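Local coordinates for putative esterase/lipase/thioesterase (Silicibacter sp., PDB 2PBL), which is probably an esterase or thioesterase of the alpha/beta-hydrolase fold, cleaving ester or thioester bonds, though its natural substrate is not established, at residues N162-P168 with A205-V211; E29-N33 with S83-V87. All blocks are in the same frame, centred on the assembly; numbering follows the deposited sequence.

Contact 1 (N162-P168 with A205-V211); sequences NVVPISP and AKVTVWV
The indole of W210 meets I166 obliquely, CG2 of I166 approaching CD1 of W210 to 4.2 Å, while L256 and V259 of helix 255-261 and V235 and A237 of strand 233-237 also touch the side chain. A chi1 of -170° turns the ring away from strand 162-166 and leaves CB of W210 as the part that lies beside CG1 of V164. The flat amide of N162 sits alongside K206, its OD1 3.9 Å from CB of K206. Two puckered rings follow. P165 brings CD to 3.2 Å from O of T208; having no N-H, it cannot give that carbonyl a hydrogen bond. P168 lies aslant V209, whose CG1 comes to 3.8 Å from CG of P168, while A223 and V227 of helix 217-230 also touch V209.

Between these two layers of side chains the strands run parallel, as neighbours in the central sheet of an alpha/beta hydrolase. N of V163 donates to O of K206 at 2.8 Å, and O of V163 receives N of T208 in its carbonyl plane. The ladder passes over the proline nitrogen and resumes with N of W210 giving an almost straight bond to O of P165, 3.1 Å long (178° at the hydrogen); N of S167 then donates to O of W210 over 2.7 Å. Branched V163 and V207 suit such extended backbone, and N162 suits its place because its ND2 reaches O of I260 and O of A262 at the chain's C terminus.

OG of S167 bonds E215 OE2 and its side chain touches H242, two members of a probable Ser-His-Glu triad with S137. The bond from N of S167 thus fixes the residue just past the strand, and its OG is placed to steady E215, consistent with a second-shell role.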
loop_
_atom_site.group_PDB
_atom_site.type_symbol
_atom_site.label_atom_id
_atom_site.label_comp_id
_atom_site.label_asym_id
_atom_site.label_seq_id
_atom_site.Cartn_x
_atom_site.Cartn_y
_atom_site.Cartn_z
ATOM N N ASN A 162 -4.593 -5.543 -11.646
ATOM C CA ASN A 162 -3.165 -5.575 -11.275
ATOM C C ASN A 162 -3.038 -5.285 -9.784
ATOM O O ASN A 162 -3.784 -4.456 -9.210
ATOM C CB ASN A 162 -2.327 -4.452 -11.961
ATOM C CG ASN A 162 -2.395 -4.424 -13.491
ATOM O OD1 ASN A 162 -2.347 -5.444 -14.122
ATOM N ND2 ASN A 162 -2.436 -3.157 -14.131
ATOM N N VAL A 163 -2.074 -5.946 -9.146
ATOM C CA VAL A 163 -1.702 -5.658 -7.764
ATOM C C VAL A 163 -0.182 -5.518 -7.734
ATOM O O VAL A 163 0.542 -6.470 -8.092
ATOM C CB VAL A 163 -2.164 -6.713 -6.728
ATOM C CG1 VAL A 163 -1.723 -6.248 -5.349
ATOM C CG2 VAL A 163 -3.659 -6.868 -6.760
ATOM N N VAL A 164 0.275 -4.348 -7.260
ATOM C CA VAL A 164 1.711 -3.983 -7.191
ATOM C C VAL A 164 2.083 -3.565 -5.776
ATOM O O VAL A 164 2.017 -2.372 -5.420
ATOM C CB VAL A 164 2.106 -2.862 -8.202
ATOM C CG1 VAL A 164 3.631 -2.614 -8.181
ATOM C CG2 VAL A 164 1.657 -3.239 -9.594
ATOM N N PRO A 165 2.478 -4.547 -4.944
ATOM C CA PRO A 165 2.965 -4.283 -3.579
ATOM C C PRO A 165 4.389 -3.816 -3.675
ATOM O O PRO A 165 5.223 -4.494 -4.293
ATOM C CB PRO A 165 2.959 -5.681 -2.941
ATOM C CG PRO A 165 2.133 -6.527 -3.843
ATOM C CD PRO A 165 2.415 -6.013 -5.176
ATOM N N ILE A 166 4.629 -2.609 -3.177
ATOM C CA ILE A 166 5.897 -1.978 -3.279
ATOM C C ILE A 166 6.581 -2.196 -1.925
ATOM O O ILE A 166 6.095 -1.723 -0.887
ATOM C CB ILE A 166 5.722 -0.485 -3.561
ATOM C CG1 ILE A 166 4.879 -0.256 -4.844
ATOM C CG2 ILE A 166 7.080 0.152 -3.647
ATOM C CD1 ILE A 166 4.338 1.265 -4.993
ATOM N N SER A 167 7.686 -2.935 -1.930
ATOM C CA SER A 167 8.430 -3.214 -0.710
ATOM C C SER A 167 7.497 -3.784 0.363
ATOM O O SER A 167 7.452 -3.303 1.501
ATOM C CB SER A 167 9.095 -1.932 -0.237
ATOM O OG SER A 167 9.733 -1.272 -1.339
ATOM N N PRO A 168 6.770 -4.872 0.016
ATOM C CA PRO A 168 5.812 -5.419 0.958
ATOM C C PRO A 168 6.375 -6.248 2.141
ATOM O O PRO A 168 7.495 -6.792 2.107
ATOM C CB PRO A 168 5.018 -6.398 0.085
ATOM C CG PRO A 168 6.077 -6.896 -0.905
ATOM C CD PRO A 168 6.782 -5.609 -1.265
ATOM N N ALA A 205 -5.290 -11.860 -10.920
ATOM C CA ALA A 205 -4.750 -10.498 -11.109
ATOM C C ALA A 205 -3.263 -10.634 -11.361
ATOM O O ALA A 205 -2.663 -11.603 -10.906
ATOM C CB ALA A 205 -4.976 -9.646 -9.915
ATOM N N LYS A 206 -2.689 -9.699 -12.120
ATOM C CA LYS A 206 -1.258 -9.744 -12.383
ATOM C C LYS A 206 -0.633 -9.025 -11.184
ATOM O O LYS A 206 -0.899 -7.824 -10.936
ATOM C CB LYS A 206 -0.908 -9.039 -13.685
ATOM C CG LYS A 206 0.518 -9.305 -14.187
ATOM C CD LYS A 206 0.720 -8.596 -15.548
ATOM C CE LYS A 206 1.998 -8.975 -16.345
ATOM N NZ LYS A 206 2.002 -8.210 -17.704
ATOM N N VAL A 207 0.205 -9.758 -10.471
ATOM C CA VAL A 207 0.878 -9.271 -9.304
ATOM C C VAL A 207 2.361 -9.059 -9.653
ATOM O O VAL A 207 3.012 -9.948 -10.156
ATOM C CB VAL A 207 0.815 -10.303 -8.126
ATOM C CG1 VAL A 207 1.574 -9.715 -6.876
ATOM C CG2 VAL A 207 -0.603 -10.638 -7.765
ATOM N N THR A 208 2.872 -7.879 -9.318
ATOM C CA THR A 208 4.272 -7.531 -9.571
ATOM C C THR A 208 4.823 -6.975 -8.254
ATOM O O THR A 208 4.342 -5.963 -7.771
ATOM C CB THR A 208 4.424 -6.497 -10.703
ATOM O OG1 THR A 208 3.815 -6.978 -11.918
ATOM C CG2 THR A 208 5.920 -6.228 -10.980
ATOM N N VAL A 209 5.800 -7.664 -7.684
ATOM C CA VAL A 209 6.444 -7.228 -6.455
ATOM C C VAL A 209 7.579 -6.294 -6.851
ATOM O O VAL A 209 8.479 -6.627 -7.622
ATOM C CB VAL A 209 6.923 -8.396 -5.603
ATOM C CG1 VAL A 209 7.473 -7.880 -4.257
ATOM C CG2 VAL A 209 5.793 -9.372 -5.393
ATOM N N TRP A 210 7.492 -5.087 -6.330
ATOM C CA TRP A 210 8.404 -4.014 -6.692
ATOM C C TRP A 210 9.186 -3.656 -5.446
ATOM O O TRP A 210 8.628 -3.273 -4.444
ATOM C CB TRP A 210 7.563 -2.839 -7.208
ATOM C CG TRP A 210 8.327 -1.765 -7.826
ATOM C CD1 TRP A 210 9.143 -0.866 -7.187
ATOM C CD2 TRP A 210 8.419 -1.479 -9.217
ATOM N NE1 TRP A 210 9.709 -0.031 -8.104
ATOM C CE2 TRP A 210 9.297 -0.392 -9.359
ATOM C CE3 TRP A 210 7.836 -2.039 -10.367
ATOM C CZ2 TRP A 210 9.594 0.182 -10.611
ATOM C CZ3 TRP A 210 8.146 -1.489 -11.603
ATOM C CH2 TRP A 210 9.002 -0.373 -11.711
ATOM N N VAL A 211 10.502 -3.742 -5.513
ATOM C CA VAL A 211 11.310 -3.443 -4.331
ATOM C C VAL A 211 12.570 -2.685 -4.704
ATOM O O VAL A 211 13.095 -2.868 -5.776
ATOM C CB VAL A 211 11.633 -4.754 -3.588
ATOM C CG1 VAL A 211 12.532 -5.677 -4.404
ATOM C CG2 VAL A 211 12.239 -4.474 -2.227
#

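Contact 2 (E29-N33 with S83-V87); sequences EDFRN and SHLAV
F31, on helix 20-35, comes nearest in backbone to H84, their CA atoms 5.2 Å apart, where a 3-10 turn at 83-85 leads into helix 87-91. The phenyl ring fills the join. With CG anti to the backbone N (chi1 166°), it reaches over this turn and takes O of S83 above one face, near the rim, 3.3 Å from CE2 of F31. That oxygen is also the acceptor for N of A86 within the turn. CG of F31 rests 3.7 Å from CA of H84, and CZ of F31 meets CB of A86. V87 and the ring run alongside with their ends reversed, CG2 of V87 3.5 Å from CE1 of F31.

In the alpha/beta-hydrolase fold found here, this lays the N-terminal helix on the connection that follows strand 64-69; F56 of strand 52-56 packs edge-to-face with F31. Were F31 an alanine, a gap would probably open between helix and turn, leaving CG2 of V87 without the ring it packs on and F56 without its edge-to-face partner.

Next to the ring, R32 supplies the polar clasp. Its chain bends at chi3 (-65°), bringing NH1 to OG of S83 at 3.0 Å, the hydroxyl lying in the guanidinium plane. NH1 also donates to O of S80, so one long side chain grips this connection twice, while small S83 lets its CB approach CD2 of F31 to 3.5 Å.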
loop_
_atom_site.group_PDB
_atom_site.type_symbol
_atom_site.label_atom_id
_atom_site.label_comp_id
_atom_site.label_asym_id
_atom_site.label_seq_id
_atom_site.Cartn_x
_atom_site.Cartn_y
_atom_site.Cartn_z
ATOM N N GLU A 29 0.020 18.187 0.500
ATOM C CA GLU A 29 -0.839 19.364 0.707
ATOM C C GLU A 29 -0.894 20.234 -0.549
ATOM O O GLU A 29 -1.983 20.601 -0.998
ATOM C CB GLU A 29 -0.348 20.175 1.911
ATOM C CG GLU A 29 -1.294 21.294 2.362
ATOM C CD GLU A 29 -0.797 21.948 3.675
ATOM O OE1 GLU A 29 0.263 22.636 3.655
ATOM O OE2 GLU A 29 -1.467 21.758 4.719
ATOM N N ASP A 30 0.266 20.555 -1.121
ATOM C CA ASP A 30 0.314 21.363 -2.352
ATOM C C ASP A 30 -0.487 20.718 -3.503
ATOM O O ASP A 30 -1.195 21.402 -4.248
ATOM C CB ASP A 30 1.748 21.542 -2.860
ATOM C CG ASP A 30 2.598 22.452 -1.971
ATOM O OD1 ASP A 30 2.088 22.949 -0.935
ATOM O OD2 ASP A 30 3.788 22.665 -2.322
ATOM N N PHE A 31 -0.335 19.402 -3.652
ATOM C CA PHE A 31 -1.068 18.663 -4.667
ATOM C C PHE A 31 -2.570 18.774 -4.420
ATOM O O PHE A 31 -3.308 19.011 -5.341
ATOM C CB PHE A 31 -0.640 17.183 -4.707
ATOM C CG PHE A 31 -1.590 16.300 -5.498
ATOM C CD1 PHE A 31 -1.484 16.197 -6.876
ATOM C CD2 PHE A 31 -2.624 15.619 -4.847
ATOM C CE1 PHE A 31 -2.382 15.417 -7.599
ATOM C CE2 PHE A 31 -3.504 14.827 -5.545
ATOM C CZ PHE A 31 -3.384 14.720 -6.923
ATOM N N ARG A 32 -3.027 18.566 -3.196
ATOM C CA ARG A 32 -4.464 18.620 -2.948
ATOM C C ARG A 32 -5.003 19.985 -3.331
ATOM O O ARG A 32 -6.004 20.094 -4.027
ATOM C CB ARG A 32 -4.801 18.328 -1.485
ATOM C CG ARG A 32 -4.639 16.872 -1.076
ATOM C CD ARG A 32 -5.151 16.588 0.315
ATOM N NE ARG A 32 -4.397 17.288 1.358
ATOM C CZ ARG A 32 -3.278 16.849 1.932
ATOM N NH1 ARG A 32 -2.698 15.721 1.573
ATOM N NH2 ARG A 32 -2.726 17.570 2.887
ATOM N N ASN A 33 -4.316 21.021 -2.866
ATOM C CA ASN A 33 -4.703 22.389 -3.154
ATOM C C ASN A 33 -4.741 22.674 -4.638
ATOM O O ASN A 33 -5.610 23.407 -5.086
ATOM C CB ASN A 33 -3.772 23.374 -2.459
ATOM C CG ASN A 33 -3.935 23.367 -0.963
ATOM O OD1 ASN A 33 -4.971 22.952 -0.425
ATOM N ND2 ASN A 33 -2.904 23.829 -0.268
ATOM N N SER A 83 -0.805 12.141 -1.136
ATOM C CA SER A 83 -1.677 12.572 -2.227
ATOM C C SER A 83 -0.930 12.830 -3.503
ATOM O O SER A 83 -1.372 12.430 -4.587
ATOM C CB SER A 83 -2.443 13.829 -1.797
ATOM O OG SER A 83 -2.927 13.602 -0.478
ATOM N N HIS A 84 0.223 13.488 -3.382
ATOM C CA HIS A 84 1.038 13.863 -4.559
ATOM C C HIS A 84 1.476 12.643 -5.410
ATOM O O HIS A 84 1.837 12.770 -6.591
ATOM C CB HIS A 84 2.260 14.650 -4.079
ATOM C CG HIS A 84 3.187 13.848 -3.219
ATOM N ND1 HIS A 84 2.853 13.402 -1.959
ATOM C CD2 HIS A 84 4.445 13.411 -3.451
ATOM C CE1 HIS A 84 3.867 12.724 -1.453
ATOM N NE2 HIS A 84 4.855 12.725 -2.336
ATOM N N LEU A 85 1.414 11.458 -4.816
ATOM C CA LEU A 85 1.749 10.237 -5.540
ATOM C C LEU A 85 0.630 9.816 -6.535
ATOM O O LEU A 85 0.783 8.859 -7.299
ATOM C CB LEU A 85 2.088 9.133 -4.561
ATOM C CG LEU A 85 3.252 9.416 -3.580
ATOM C CD1 LEU A 85 3.458 8.261 -2.624
ATOM C CD2 LEU A 85 4.586 9.737 -4.315
ATOM N N ALA A 86 -0.483 10.538 -6.529
ATOM C CA ALA A 86 -1.592 10.273 -7.462
ATOM C C ALA A 86 -1.334 10.801 -8.871
ATOM O O ALA A 86 -1.993 10.372 -9.837
ATOM C CB ALA A 86 -2.884 10.898 -6.906
ATOM N N VAL A 87 -0.336 11.670 -9.014
ATOM C CA VAL A 87 -0.123 12.352 -10.311
ATOM C C VAL A 87 0.052 11.441 -11.549
ATOM O O VAL A 87 -0.622 11.618 -12.554
ATOM C CB VAL A 87 1.059 13.396 -10.169
ATOM C CG1 VAL A 87 1.520 13.898 -11.520
ATOM C CG2 VAL A 87 0.593 14.543 -9.278
#

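From the N terminus the chain first forms helix 20-35, then strands 39-44, 52-56 and 64-69, before 83-87 returns to the helix and closes contact 2, a loop with 49 residues between its ends. The chain then builds strands 94-99 and 131-136 and reaches 162-168; a second excursion, of 36 residues with helices but no strand, ends at 205-211 and closes contact 1. The two loops follow in series, neither nested nor crossed. Contact 2 fastens the N-terminal helix to a connection beside the sheet, whereas contact 1 joins adjacent strands within it. Their centres lie 22 Å apart, with nearest atoms about 7 Å apart.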